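Local coordinates for Oxidored_FMN domain-containing protein ([Pseudomonas] geniculata N1, PDB 6L6J), which is an amine oxidase of 6-hydroxypseudooxynicotine that carries FMN, a [4Fe-4S] cluster and ADP in a single chain, at residues Met1-Tyr6 / Gly336-Ile341; His385-Ser390 / Gly411-Ile416; Ala404-Lys409 / Ala663-Gly668; Val428-Leu433 / Asp511-Arg516; Thr617-Glu622 / Leu648-Ile653. All coordinates share one frame; numbering follows the deposited sequence.

Interaction 1: Met1-Tyr6 / Gly336-Ile341; sequences MRDPRY and GLQDDI
Q338 and G336 meet the N-terminal turn with one flat amide and one stretch of bare backbone, an example of how a chain end can be held by modest means. NE2 of Q338 approaches CE2 of Y6 (3.2 Å) at the edge of the ring, the amide standing almost perpendicular to the ring plane (89°). The same NE2 gives a weak hydrogen bond to OD2 of D3 (3.3 Å). To reach both, the glutamine sets CG between its backbone N and carbonyl carbon (chi1 56°) and bends again at chi2. The other atom of the amide is used as well: OE1 accepts from a water 2.9 Å away, which in turn takes a weak bond from N of D3. G336 ends helix 329-334 in a Schellman motif, with positive phi, and its CA makes a CH...O contact with O of M1 (3.5 Å), though M1 is poorly ordered.

Y6 is itself fixed through OH, which accepts from NH1 of R5 (3.0 Å) and is bonded to D303 of helix 302-310. An alanine in place of Y6 would probably leave NE2 of Q338 without the ring edge beside it and deprive R5 and D303 of the hydroxyl they share. At this surface site beside the barrel, away from the cofactors, polar contacts between the segments are few, one direct and weak, one through water, both on the Q338 amide; the R2-D334 salt bridge adds a charged tie just outside them.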
# COMPACT_ATOMS: atom_id res chain seq x y z
N MET A 1 -21.94 -24.07 -4.93
CA MET A 1 -21.84 -22.66 -5.42
C MET A 1 -20.45 -22.41 -6.04
O MET A 1 -20.40 -21.76 -7.08
CB MET A 1 -22.14 -21.65 -4.30
CG MET A 1 -23.63 -21.33 -4.11
SD MET A 1 -24.33 -20.30 -5.47
CE MET A 1 -25.82 -19.63 -4.71
N ARG A 2 -19.37 -22.94 -5.44
CA ARG A 2 -17.96 -22.78 -5.91
C ARG A 2 -17.72 -23.50 -7.23
O ARG A 2 -17.86 -24.73 -7.26
CB ARG A 2 -16.97 -23.38 -4.89
CG ARG A 2 -15.51 -23.33 -5.30
CD ARG A 2 -14.71 -24.50 -4.74
NE ARG A 2 -14.60 -24.48 -3.29
CZ ARG A 2 -14.10 -25.45 -2.53
NH1 ARG A 2 -13.65 -26.58 -3.05
NH2 ARG A 2 -14.03 -25.28 -1.23
N ASP A 3 -17.29 -22.77 -8.27
CA ASP A 3 -16.81 -23.33 -9.56
C ASP A 3 -15.63 -24.27 -9.28
O ASP A 3 -14.69 -23.89 -8.59
CB ASP A 3 -16.44 -22.20 -10.52
CG ASP A 3 -17.66 -21.46 -11.05
OD1 ASP A 3 -18.33 -21.99 -11.96
OD2 ASP A 3 -17.93 -20.35 -10.55
N PRO A 4 -15.66 -25.54 -9.74
CA PRO A 4 -14.66 -26.54 -9.34
C PRO A 4 -13.25 -26.31 -9.91
O PRO A 4 -12.36 -27.00 -9.46
CB PRO A 4 -15.19 -27.89 -9.88
CG PRO A 4 -16.63 -27.61 -10.23
CD PRO A 4 -16.69 -26.14 -10.61
N ARG A 5 -13.08 -25.36 -10.84
CA ARG A 5 -11.73 -24.95 -11.34
C ARG A 5 -10.90 -24.40 -10.16
O ARG A 5 -9.66 -24.46 -10.22
CB ARG A 5 -11.84 -23.97 -12.53
CG ARG A 5 -12.32 -22.56 -12.21
CD ARG A 5 -12.68 -21.74 -13.45
NE ARG A 5 -14.10 -21.79 -13.81
CZ ARG A 5 -14.91 -20.73 -13.98
NH1 ARG A 5 -14.48 -19.50 -13.82
NH2 ARG A 5 -16.17 -20.91 -14.30
N TYR A 6 -11.55 -23.94 -9.08
CA TYR A 6 -10.87 -23.35 -7.90
C TYR A 6 -10.73 -24.38 -6.77
O TYR A 6 -10.09 -24.00 -5.75
CB TYR A 6 -11.57 -22.07 -7.46
CG TYR A 6 -11.76 -21.12 -8.61
CD1 TYR A 6 -10.69 -20.66 -9.33
CD2 TYR A 6 -13.03 -20.72 -8.99
CE1 TYR A 6 -10.87 -19.82 -10.43
CE2 TYR A 6 -13.23 -19.87 -10.06
CZ TYR A 6 -12.15 -19.43 -10.80
OH TYR A 6 -12.36 -18.59 -11.86
N GLY A 336 -18.54 -19.11 -5.05
CA GLY A 336 -18.73 -18.80 -6.48
C GLY A 336 -18.95 -17.31 -6.73
O GLY A 336 -19.58 -16.95 -7.75
N LEU A 337 -18.42 -16.44 -5.87
CA LEU A 337 -18.67 -14.98 -5.92
C LEU A 337 -17.38 -14.19 -6.22
O LEU A 337 -17.28 -13.03 -5.76
CB LEU A 337 -19.31 -14.57 -4.59
CG LEU A 337 -20.70 -15.17 -4.32
CD1 LEU A 337 -21.39 -14.49 -3.14
CD2 LEU A 337 -21.58 -15.10 -5.56
N GLN A 338 -16.48 -14.77 -7.03
CA GLN A 338 -15.21 -14.16 -7.52
C GLN A 338 -15.49 -12.86 -8.29
O GLN A 338 -14.61 -11.96 -8.29
CB GLN A 338 -14.43 -15.14 -8.39
CG GLN A 338 -15.20 -15.70 -9.59
CD GLN A 338 -15.75 -17.08 -9.35
OE1 GLN A 338 -16.17 -17.42 -8.24
NE2 GLN A 338 -15.72 -17.90 -10.38
N ASP A 339 -16.66 -12.71 -8.90
CA ASP A 339 -17.07 -11.44 -9.57
C ASP A 339 -17.05 -10.27 -8.57
O ASP A 339 -16.75 -9.14 -9.01
CB ASP A 339 -18.45 -11.55 -10.23
CG ASP A 339 -18.41 -12.20 -11.61
OD1 ASP A 339 -17.71 -11.66 -12.48
OD2 ASP A 339 -19.07 -13.26 -11.80
N ASP A 340 -17.34 -10.54 -7.29
CA ASP A 340 -17.49 -9.53 -6.20
C ASP A 340 -16.15 -9.24 -5.51
O ASP A 340 -16.17 -8.49 -4.52
CB ASP A 340 -18.48 -10.01 -5.13
CG ASP A 340 -19.88 -10.31 -5.64
OD1 ASP A 340 -20.24 -9.78 -6.72
OD2 ASP A 340 -20.60 -11.08 -4.96
N ILE A 341 -15.03 -9.84 -5.94
CA ILE A 341 -13.72 -9.51 -5.31
C ILE A 341 -13.50 -7.99 -5.44
O ILE A 341 -13.74 -7.42 -6.55
CB ILE A 341 -12.55 -10.36 -5.89
CG1 ILE A 341 -12.67 -11.83 -5.46
CG2 ILE A 341 -11.19 -9.76 -5.50
CD1 ILE A 341 -11.62 -12.76 -6.03
O HOH W 1 -15.68 -20.15 -7.41

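Interaction 2: His385-Ser390 / Gly411-Ile416; sequences HNSDAS and GYQVSI
The Rossmann-type beta-alpha-beta unit made by strand 390-394, helix 398-410 and strand 413-417 begins here, where S390 pairs in parallel with Q413 and the loop ahead of the first strand folds alongside Y412. Between these segments one backbone hydrogen bond, from N of Q413 to O of A389 (3.1 Å), starts the pairing, which I391 continues with Q413 and S415. G411, just before, leaves helix 398-410 through a Schellman motif with positive phi, and the chain turns directly into the second strand.

Y412 is the side chain that binds the loop. With CG anti to its carbonyl carbon (chi1 -69°), the ring reaches past A389, whose CB lies 3.9 Å from CD1, and carries its hydroxyl to H385. There OH of Y412 and ND1 of H385 share a nearly straight hydrogen bond (2.8 Å, 175°), the oxygen lying at the edge of the imidazole and in its plane. N of H385 adds a weak bond to the same OH (3.2 Å). The two rings meet rim to rim, their planes 51° apart, and Y667 packs edge-to-face with both. A phenylalanine in place of Y412 would probably keep the contact with A389 but leave ND1 of H385 without its mate and the imidazole freer to turn.

Between the two anchoring points the loop makes a type I turn from N386 to A389, and OD1 of N386 accepts from N of D388 as an Asx turn. At the first pair of the sheet, CA of S390 makes a CH...O contact with O of Q413 (3.1 Å).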
# COMPACT_ATOMS: atom_id res chain seq x y z
N HIS A 385 -31.48 1.87 9.60
CA HIS A 385 -32.59 2.40 10.44
C HIS A 385 -33.71 2.83 9.49
O HIS A 385 -33.41 3.60 8.54
CB HIS A 385 -32.13 3.59 11.29
CG HIS A 385 -32.57 4.91 10.72
ND1 HIS A 385 -31.99 5.46 9.59
CD2 HIS A 385 -33.58 5.74 11.07
CE1 HIS A 385 -32.60 6.59 9.28
NE2 HIS A 385 -33.58 6.78 10.17
N ASN A 386 -34.94 2.36 9.68
CA ASN A 386 -36.06 2.74 8.78
C ASN A 386 -35.62 2.55 7.32
O ASN A 386 -35.19 3.52 6.67
CB ASN A 386 -36.51 4.18 9.07
CG ASN A 386 -37.61 4.65 8.15
OD1 ASN A 386 -38.15 3.87 7.36
ND2 ASN A 386 -37.95 5.92 8.25
N SER A 387 -35.76 1.32 6.82
CA SER A 387 -35.39 0.87 5.45
C SER A 387 -36.05 1.71 4.33
O SER A 387 -35.52 1.72 3.19
CB SER A 387 -35.71 -0.59 5.30
OG SER A 387 -35.91 -0.93 3.95
N ASP A 388 -37.20 2.35 4.61
CA ASP A 388 -38.01 3.10 3.61
C ASP A 388 -37.41 4.49 3.37
O ASP A 388 -37.88 5.17 2.45
CB ASP A 388 -39.48 3.22 4.02
CG ASP A 388 -40.25 1.90 3.94
OD1 ASP A 388 -40.02 1.14 2.96
OD2 ASP A 388 -41.06 1.64 4.87
N ALA A 389 -36.44 4.91 4.18
CA ALA A 389 -35.76 6.22 4.05
C ALA A 389 -35.00 6.28 2.72
O ALA A 389 -34.36 5.27 2.37
CB ALA A 389 -34.83 6.47 5.22
N SER A 390 -35.07 7.42 2.03
CA SER A 390 -34.44 7.65 0.71
C SER A 390 -33.29 8.68 0.85
O SER A 390 -33.46 9.68 1.59
CB SER A 390 -35.46 8.05 -0.34
OG SER A 390 -35.58 9.45 -0.46
N GLY A 411 -29.49 -1.19 3.31
CA GLY A 411 -30.84 -1.50 2.78
C GLY A 411 -31.65 -0.25 2.45
O GLY A 411 -32.83 -0.42 2.07
N TYR A 412 -31.09 0.96 2.59
CA TYR A 412 -31.78 2.25 2.29
C TYR A 412 -32.18 2.30 0.82
O TYR A 412 -31.57 1.59 -0.01
CB TYR A 412 -30.92 3.47 2.61
CG TYR A 412 -30.65 3.70 4.07
CD1 TYR A 412 -31.54 4.40 4.86
CD2 TYR A 412 -29.52 3.18 4.69
CE1 TYR A 412 -31.32 4.59 6.22
CE2 TYR A 412 -29.28 3.36 6.04
CZ TYR A 412 -30.19 4.06 6.81
OH TYR A 412 -29.95 4.24 8.15
N GLN A 413 -33.16 3.14 0.50
CA GLN A 413 -33.52 3.52 -0.90
C GLN A 413 -32.53 4.59 -1.34
O GLN A 413 -32.50 5.64 -0.69
CB GLN A 413 -34.98 4.00 -1.00
CG GLN A 413 -36.01 3.04 -0.41
CD GLN A 413 -35.91 1.66 -1.01
OE1 GLN A 413 -35.71 1.50 -2.21
NE2 GLN A 413 -36.03 0.65 -0.17
N VAL A 414 -31.73 4.34 -2.38
CA VAL A 414 -30.57 5.19 -2.77
C VAL A 414 -30.70 5.61 -4.23
O VAL A 414 -30.65 4.74 -5.09
CB VAL A 414 -29.23 4.47 -2.52
CG1 VAL A 414 -28.05 5.26 -3.08
CG2 VAL A 414 -29.04 4.15 -1.04
N SER A 415 -30.79 6.91 -4.49
CA SER A 415 -30.59 7.49 -5.84
C SER A 415 -29.22 8.18 -5.89
O SER A 415 -28.83 8.81 -4.89
CB SER A 415 -31.71 8.43 -6.19
OG SER A 415 -32.88 7.68 -6.45
N ILE A 416 -28.50 8.01 -7.01
CA ILE A 416 -27.21 8.70 -7.29
C ILE A 416 -27.26 9.33 -8.69
O ILE A 416 -27.68 8.64 -9.65
CB ILE A 416 -26.02 7.74 -7.10
CG1 ILE A 416 -24.69 8.40 -7.47
CG2 ILE A 416 -26.24 6.44 -7.88
CD1 ILE A 416 -23.48 7.74 -6.83

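Interaction 3: Ala404-Lys409 / Ala663-Gly668; sequences AHTLAK and AGMRYG
Two helical segments draw nearest at T406 and G664, whose CA atoms are 5.0 Å apart, an approach that depends on one partner being a glycine. Segment 404-409 is helical throughout, whereas the other helix runs only to R666 and Y667 is the first residue to depart from helical geometry.

Over the bare backbone of G664 lies the methyl of T406: CG2, placed anti to the backbone N by a chi1 of -57°, sits 3.5 Å from CA of G664. The same torsion turns OG1 back to O of E402 in its own helix, so the polar branch is satisfied there and the apolar one faces the neighbour. Helix 398-410 is the first helix of the Rossmann fold, and its opening turn holds A399, which binds ADP; T406 is farther along, its side chain about 13 Å from that ligand.

L407 continues the interface on the side of Y667. Its CD2 rests 3.6 Å from O of G664 and 4.1 Å from CB of Y667, while SD of M665 approaches CG2 of T406 from the other flank (4.2 Å). The segments themselves share van der Waals contact alone; R410, one residue beyond, donates through NH1 to O of G664 and O of Y667.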
# COMPACT_ATOMS: atom_id res chain seq x y z
N ALA A 404 -23.19 5.70 -1.64
CA ALA A 404 -24.31 4.98 -2.31
C ALA A 404 -24.17 3.49 -2.02
O ALA A 404 -25.07 2.93 -1.39
CB ALA A 404 -24.32 5.25 -3.78
N HIS A 405 -23.03 2.91 -2.38
CA HIS A 405 -22.72 1.49 -2.10
C HIS A 405 -23.05 1.18 -0.64
O HIS A 405 -23.84 0.24 -0.42
CB HIS A 405 -21.28 1.15 -2.46
CG HIS A 405 -20.96 -0.30 -2.42
ND1 HIS A 405 -21.93 -1.26 -2.57
CD2 HIS A 405 -19.80 -0.96 -2.24
CE1 HIS A 405 -21.37 -2.46 -2.49
NE2 HIS A 405 -20.06 -2.30 -2.29
N THR A 406 -22.52 1.96 0.31
CA THR A 406 -22.62 1.68 1.77
C THR A 406 -24.08 1.75 2.22
O THR A 406 -24.55 0.79 2.85
CB THR A 406 -21.71 2.60 2.59
OG1 THR A 406 -20.37 2.46 2.13
CG2 THR A 406 -21.77 2.30 4.07
N LEU A 407 -24.78 2.83 1.87
CA LEU A 407 -26.23 3.00 2.19
C LEU A 407 -27.03 1.87 1.53
O LEU A 407 -27.84 1.23 2.24
CB LEU A 407 -26.67 4.39 1.70
CG LEU A 407 -25.97 5.57 2.38
CD1 LEU A 407 -26.22 6.86 1.63
CD2 LEU A 407 -26.41 5.70 3.83
N ALA A 408 -26.81 1.60 0.23
CA ALA A 408 -27.49 0.52 -0.52
C ALA A 408 -27.40 -0.79 0.28
O ALA A 408 -28.46 -1.44 0.43
CB ALA A 408 -26.90 0.35 -1.90
N LYS A 409 -26.20 -1.13 0.78
CA LYS A 409 -25.90 -2.42 1.46
C LYS A 409 -26.68 -2.52 2.77
O LYS A 409 -27.13 -3.61 3.10
CB LYS A 409 -24.42 -2.57 1.79
CG LYS A 409 -23.49 -2.79 0.61
CD LYS A 409 -22.50 -3.90 0.81
CE LYS A 409 -21.59 -3.68 2.00
NZ LYS A 409 -20.42 -4.59 1.94
N ALA A 663 -20.01 8.63 5.95
CA ALA A 663 -21.39 9.09 5.69
C ALA A 663 -22.33 7.88 5.72
O ALA A 663 -23.32 7.91 6.47
CB ALA A 663 -21.45 9.83 4.37
N GLY A 664 -22.00 6.82 4.96
CA GLY A 664 -22.82 5.60 4.84
C GLY A 664 -23.12 4.92 6.17
O GLY A 664 -24.23 4.37 6.33
N MET A 665 -22.18 4.94 7.11
CA MET A 665 -22.31 4.25 8.43
C MET A 665 -22.98 5.19 9.45
O MET A 665 -23.70 4.68 10.30
CB MET A 665 -20.94 3.81 8.95
CG MET A 665 -20.21 2.86 8.04
SD MET A 665 -20.90 1.18 8.00
CE MET A 665 -20.65 0.69 9.71
N ARG A 666 -22.73 6.50 9.38
CA ARG A 666 -23.18 7.48 10.40
C ARG A 666 -24.66 7.83 10.17
O ARG A 666 -25.30 8.23 11.15
CB ARG A 666 -22.33 8.75 10.42
CG ARG A 666 -20.85 8.52 10.73
CD ARG A 666 -20.54 7.90 12.08
NE ARG A 666 -19.19 7.31 12.12
CZ ARG A 666 -18.88 6.00 12.16
NH1 ARG A 666 -19.81 5.06 12.18
NH2 ARG A 666 -17.61 5.63 12.21
N TYR A 667 -25.20 7.69 8.96
CA TYR A 667 -26.58 8.16 8.65
C TYR A 667 -27.58 7.43 9.55
O TYR A 667 -27.51 6.19 9.59
CB TYR A 667 -27.01 7.93 7.21
CG TYR A 667 -28.43 8.37 6.94
CD1 TYR A 667 -28.80 9.69 7.12
CD2 TYR A 667 -29.40 7.48 6.52
CE1 TYR A 667 -30.10 10.12 6.88
CE2 TYR A 667 -30.71 7.89 6.27
CZ TYR A 667 -31.05 9.22 6.44
OH TYR A 667 -32.32 9.67 6.21
N GLY A 668 -28.44 8.19 10.24
CA GLY A 668 -29.62 7.69 10.98
C GLY A 668 -29.31 7.33 12.42
O GLY A 668 -30.14 6.58 13.00

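Interaction 4: Val428-Leu433 / Asp511-Arg516; sequences VRERRL and DILDGR. With SO4 (sulfate ion), chain E.
Apolar contact comes first, around L513, which inserts its branch between E430 and L433. CD2 of L513 lies 3.5 Å from CD1 of L433, the two leucines crossing at about a right angle, and 3.9 Å from CG of E430, whose chain runs beside it in the same direction. L513 also supports a charge: its CB sits over one face of the R429 guanidinium, 3.4 Å above the plane and toward the rim.

The ionic contact uses the same arginine. Bent at chi3 (-53°), R429 folds back to give NH1 to OD1 of D514 (2.7 Å), which it meets from above the carboxylate plane, 51° out of it. D514 is shared, because its OD2 takes a weak bond from NH1 of R516 (3.1 Å), and R516 gives NH2 to OD1 of D511 (2.7 Å). The four residues form one salt-bridge network, in which the two acids probably offset the like charges of the arginines; E510 is a further partner of R429.

A third kind involves an anion. NE of R432 donates to O2 of a sulfate (2.7 Å), probably from the crystallisation liquor, and NH1 of R432 reaches back to O of V428.

In the fold, helix 426-430, which carries the ADP-binding R426, is joined here to helix 509-513 of the second alpha/beta domain, and helix 533-542 packs against E430, L433, I512 and L513.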
# COMPACT_ATOMS: atom_id res chain seq x y z
N VAL A 428 -12.72 9.06 -14.10
CA VAL A 428 -13.04 8.91 -15.56
C VAL A 428 -11.79 9.30 -16.35
O VAL A 428 -11.33 8.46 -17.10
CB VAL A 428 -14.26 9.73 -16.02
CG1 VAL A 428 -14.23 9.99 -17.52
CG2 VAL A 428 -15.58 9.07 -15.63
N ARG A 429 -11.26 10.51 -16.14
CA ARG A 429 -10.11 11.07 -16.92
C ARG A 429 -8.77 10.63 -16.32
O ARG A 429 -7.85 10.38 -17.10
CB ARG A 429 -10.18 12.59 -16.98
CG ARG A 429 -11.29 13.11 -17.88
CD ARG A 429 -11.39 14.62 -17.83
NE ARG A 429 -11.51 15.12 -16.46
CZ ARG A 429 -11.17 16.34 -16.06
NH1 ARG A 429 -10.67 17.22 -16.93
NH2 ARG A 429 -11.31 16.69 -14.79
N GLU A 430 -8.65 10.53 -15.00
CA GLU A 430 -7.39 10.11 -14.33
C GLU A 430 -6.99 8.70 -14.77
O GLU A 430 -5.78 8.49 -15.02
CB GLU A 430 -7.48 10.14 -12.79
CG GLU A 430 -7.27 11.50 -12.19
CD GLU A 430 -6.97 11.50 -10.69
OE1 GLU A 430 -6.09 10.74 -10.26
OE2 GLU A 430 -7.62 12.26 -9.96
N ARG A 431 -7.95 7.76 -14.84
CA ARG A 431 -7.67 6.32 -15.15
C ARG A 431 -7.12 6.18 -16.57
O ARG A 431 -6.47 5.15 -16.82
CB ARG A 431 -8.90 5.42 -15.00
CG ARG A 431 -9.92 5.55 -16.13
CD ARG A 431 -11.22 4.84 -15.81
NE ARG A 431 -11.03 3.39 -15.71
CZ ARG A 431 -11.95 2.52 -15.28
NH1 ARG A 431 -13.14 2.93 -14.89
NH2 ARG A 431 -11.65 1.24 -15.22
N ARG A 432 -7.35 7.18 -17.44
CA ARG A 432 -6.87 7.22 -18.85
C ARG A 432 -5.50 7.90 -18.98
O ARG A 432 -4.96 7.90 -20.10
CB ARG A 432 -7.89 7.96 -19.72
CG ARG A 432 -9.13 7.14 -20.06
CD ARG A 432 -10.28 8.05 -20.39
NE ARG A 432 -11.41 7.34 -20.95
CZ ARG A 432 -12.42 6.79 -20.27
NH1 ARG A 432 -12.45 6.81 -18.95
NH2 ARG A 432 -13.41 6.19 -20.93
N LEU A 433 -4.95 8.48 -17.90
CA LEU A 433 -3.57 9.03 -17.90
C LEU A 433 -2.57 7.88 -17.79
O LEU A 433 -2.86 6.85 -17.19
CB LEU A 433 -3.38 10.00 -16.73
CG LEU A 433 -4.14 11.31 -16.82
CD1 LEU A 433 -3.94 12.10 -15.54
CD2 LEU A 433 -3.72 12.12 -18.03
N ASP A 511 -6.54 20.56 -18.37
CA ASP A 511 -6.26 20.52 -19.84
C ASP A 511 -5.68 19.15 -20.23
O ASP A 511 -6.08 18.62 -21.28
CB ASP A 511 -5.32 21.65 -20.26
CG ASP A 511 -5.87 23.04 -19.97
OD1 ASP A 511 -6.99 23.33 -20.44
OD2 ASP A 511 -5.21 23.80 -19.23
N ILE A 512 -4.77 18.61 -19.42
CA ILE A 512 -4.08 17.33 -19.76
C ILE A 512 -5.05 16.17 -19.56
O ILE A 512 -4.99 15.23 -20.36
CB ILE A 512 -2.79 17.13 -18.93
CG1 ILE A 512 -1.92 18.39 -18.93
CG2 ILE A 512 -2.03 15.91 -19.43
CD1 ILE A 512 -1.75 19.04 -20.29
N LEU A 513 -5.88 16.25 -18.53
CA LEU A 513 -6.98 15.27 -18.26
C LEU A 513 -7.99 15.30 -19.43
O LEU A 513 -8.54 14.24 -19.75
CB LEU A 513 -7.62 15.60 -16.90
CG LEU A 513 -6.80 15.20 -15.67
CD1 LEU A 513 -7.15 16.03 -14.45
CD2 LEU A 513 -6.99 13.73 -15.34
N ASP A 514 -8.18 16.45 -20.08
CA ASP A 514 -9.12 16.62 -21.22
C ASP A 514 -8.45 16.31 -22.57
O ASP A 514 -9.15 16.39 -23.58
CB ASP A 514 -9.69 18.03 -21.29
CG ASP A 514 -10.67 18.32 -20.17
OD1 ASP A 514 -11.19 17.35 -19.59
OD2 ASP A 514 -10.86 19.51 -19.89
N GLY A 515 -7.15 15.98 -22.58
CA GLY A 515 -6.38 15.63 -23.78
C GLY A 515 -6.12 16.84 -24.67
O GLY A 515 -6.05 16.64 -25.89
N ARG A 516 -6.00 18.03 -24.08
CA ARG A 516 -5.72 19.31 -24.79
C ARG A 516 -4.24 19.66 -24.57
O ARG A 516 -3.94 20.45 -23.65
CB ARG A 516 -6.66 20.42 -24.30
CG ARG A 516 -8.08 20.30 -24.83
CD ARG A 516 -8.84 21.62 -24.74
NE ARG A 516 -8.75 22.16 -23.38
CZ ARG A 516 -9.58 21.87 -22.38
NH1 ARG A 516 -10.61 21.05 -22.57
NH2 ARG A 516 -9.39 22.40 -21.19
S SO4 E . -12.02 6.69 -24.84
O1 SO4 E . -12.72 5.41 -24.92
O2 SO4 E . -12.24 7.32 -23.54
O3 SO4 E . -10.59 6.46 -25.03
O4 SO4 E . -12.52 7.58 -25.89

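Interaction 5: Thr617-Glu622 / Leu648-Ile653; sequences TGQLSE and LGAGQI
Q619 and S621, on the same side of the strand, share a first torsion: in each the outer atom (CG or OG) stands anti to the carbonyl carbon (chi1 -62° and -65°). Both face the same loop, and the intervening L620 points away, as alternation along a strand requires. Beyond CG the glutamine is extended, which carries its amide along A650. There OE1 of Q619 lies 3.4 Å from CB of A650, and the two CB atoms are 3.7 Å apart, so the alanine methyl is met by both the base and the end of one side chain.

S621 contributes less directly. Its OG is 4.1 Å from O of L648, too far for a bond, and is instead engaged by O of D646, earlier in the same loop. This is the end of strand 612-621, which pairs antiparallel with strand 483-485, laid beside the loop that leads into helix 653-666.

That loop borders the ADP site. N of G651 is hydrogen-bonded to D646 and O of G651 to R426, both ADP-binding residues, and the side chain of Q619 touches R426. The chemistry is therefore divided: residues 617-622 and 648-653 meet by van der Waals contact alone, while S621 bonds to D646, and D646 and R426 hold G651.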
# COMPACT_ATOMS: atom_id res chain seq x y z
N THR A 617 -0.40 22.63 -8.53
CA THR A 617 -0.18 23.32 -7.22
C THR A 617 -1.33 23.08 -6.23
O THR A 617 -1.17 23.45 -5.05
CB THR A 617 0.08 24.82 -7.42
OG1 THR A 617 -1.10 25.38 -7.99
CG2 THR A 617 1.27 25.09 -8.32
N GLY A 618 -2.44 22.48 -6.64
CA GLY A 618 -3.53 22.17 -5.69
C GLY A 618 -4.88 22.17 -6.37
O GLY A 618 -4.93 22.37 -7.62
N GLN A 619 -5.92 21.88 -5.59
CA GLN A 619 -7.32 21.70 -6.06
C GLN A 619 -8.21 22.68 -5.28
O GLN A 619 -7.87 22.97 -4.13
CB GLN A 619 -7.77 20.25 -5.86
CG GLN A 619 -6.98 19.20 -6.63
CD GLN A 619 -7.16 17.80 -6.06
OE1 GLN A 619 -6.60 17.43 -5.03
NE2 GLN A 619 -7.95 17.01 -6.75
N LEU A 620 -9.27 23.19 -5.91
CA LEU A 620 -10.32 24.03 -5.27
C LEU A 620 -11.64 23.28 -5.32
O LEU A 620 -11.99 22.78 -6.41
CB LEU A 620 -10.46 25.37 -6.02
CG LEU A 620 -9.36 26.39 -5.77
CD1 LEU A 620 -9.44 27.51 -6.82
CD2 LEU A 620 -9.44 26.94 -4.35
N SER A 621 -12.38 23.24 -4.21
CA SER A 621 -13.63 22.46 -4.06
C SER A 621 -14.75 23.09 -4.92
O SER A 621 -14.86 24.32 -4.94
CB SER A 621 -14.01 22.34 -2.61
OG SER A 621 -13.04 21.59 -1.90
N GLU A 622 -15.53 22.26 -5.62
CA GLU A 622 -16.83 22.63 -6.22
C GLU A 622 -17.90 22.46 -5.15
O GLU A 622 -18.40 21.35 -5.00
CB GLU A 622 -17.12 21.75 -7.44
CG GLU A 622 -16.26 22.10 -8.65
CD GLU A 622 -16.59 23.44 -9.30
OE1 GLU A 622 -17.68 24.00 -9.00
OE2 GLU A 622 -15.75 23.94 -10.06
N LEU A 648 -15.78 18.55 0.04
CA LEU A 648 -15.52 18.98 1.46
C LEU A 648 -14.07 19.45 1.57
O LEU A 648 -13.87 20.58 1.97
CB LEU A 648 -15.79 17.84 2.44
CG LEU A 648 -15.51 18.15 3.92
CD1 LEU A 648 -16.38 19.29 4.42
CD2 LEU A 648 -15.72 16.91 4.79
N GLY A 649 -13.11 18.60 1.17
CA GLY A 649 -11.68 18.97 1.12
C GLY A 649 -10.90 18.07 0.19
O GLY A 649 -11.10 16.84 0.25
N ALA A 650 -10.03 18.65 -0.63
CA ALA A 650 -9.20 17.89 -1.61
C ALA A 650 -8.28 16.90 -0.88
O ALA A 650 -7.78 17.22 0.24
CB ALA A 650 -8.40 18.85 -2.46
N GLY A 651 -8.03 15.74 -1.49
CA GLY A 651 -7.06 14.76 -0.96
C GLY A 651 -6.95 13.55 -1.85
O GLY A 651 -7.73 13.45 -2.81
N GLN A 652 -6.01 12.66 -1.54
CA GLN A 652 -5.87 11.37 -2.30
C GLN A 652 -7.22 10.66 -2.31
O GLN A 652 -8.06 10.90 -1.39
CB GLN A 652 -4.76 10.49 -1.72
CG GLN A 652 -4.95 10.03 -0.28
CD GLN A 652 -4.02 8.88 0.03
OE1 GLN A 652 -3.84 7.97 -0.79
NE2 GLN A 652 -3.43 8.91 1.21
N ILE A 653 -7.42 9.79 -3.29
CA ILE A 653 -8.71 9.08 -3.55
C ILE A 653 -9.14 8.28 -2.32
O ILE A 653 -10.36 8.23 -2.08
CB ILE A 653 -8.60 8.22 -4.82
CG1 ILE A 653 -8.66 9.10 -6.06
CG2 ILE A 653 -9.65 7.13 -4.86
CD1 ILE A 653 -7.83 8.55 -7.19

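In the fold
From the N terminus, interaction 1 closes the longest loop first, bringing the chain start to residues 336-341 around the whole barrel, and it is complete before any other opens. Interaction 2 then closes a short loop over helix 398-410. Interaction 3 crosses it, since residues 404-409 lie inside that loop and their partner is at the C terminus; the two touch, with N of Y412 near O of L407. Interactions 4 and 5, in series, are both nested within interaction 3 and meet where E430 packs on I653. Together they tie the chain on either side of the barrel, the Rossmann core, the second alpha/beta domain and the final helix.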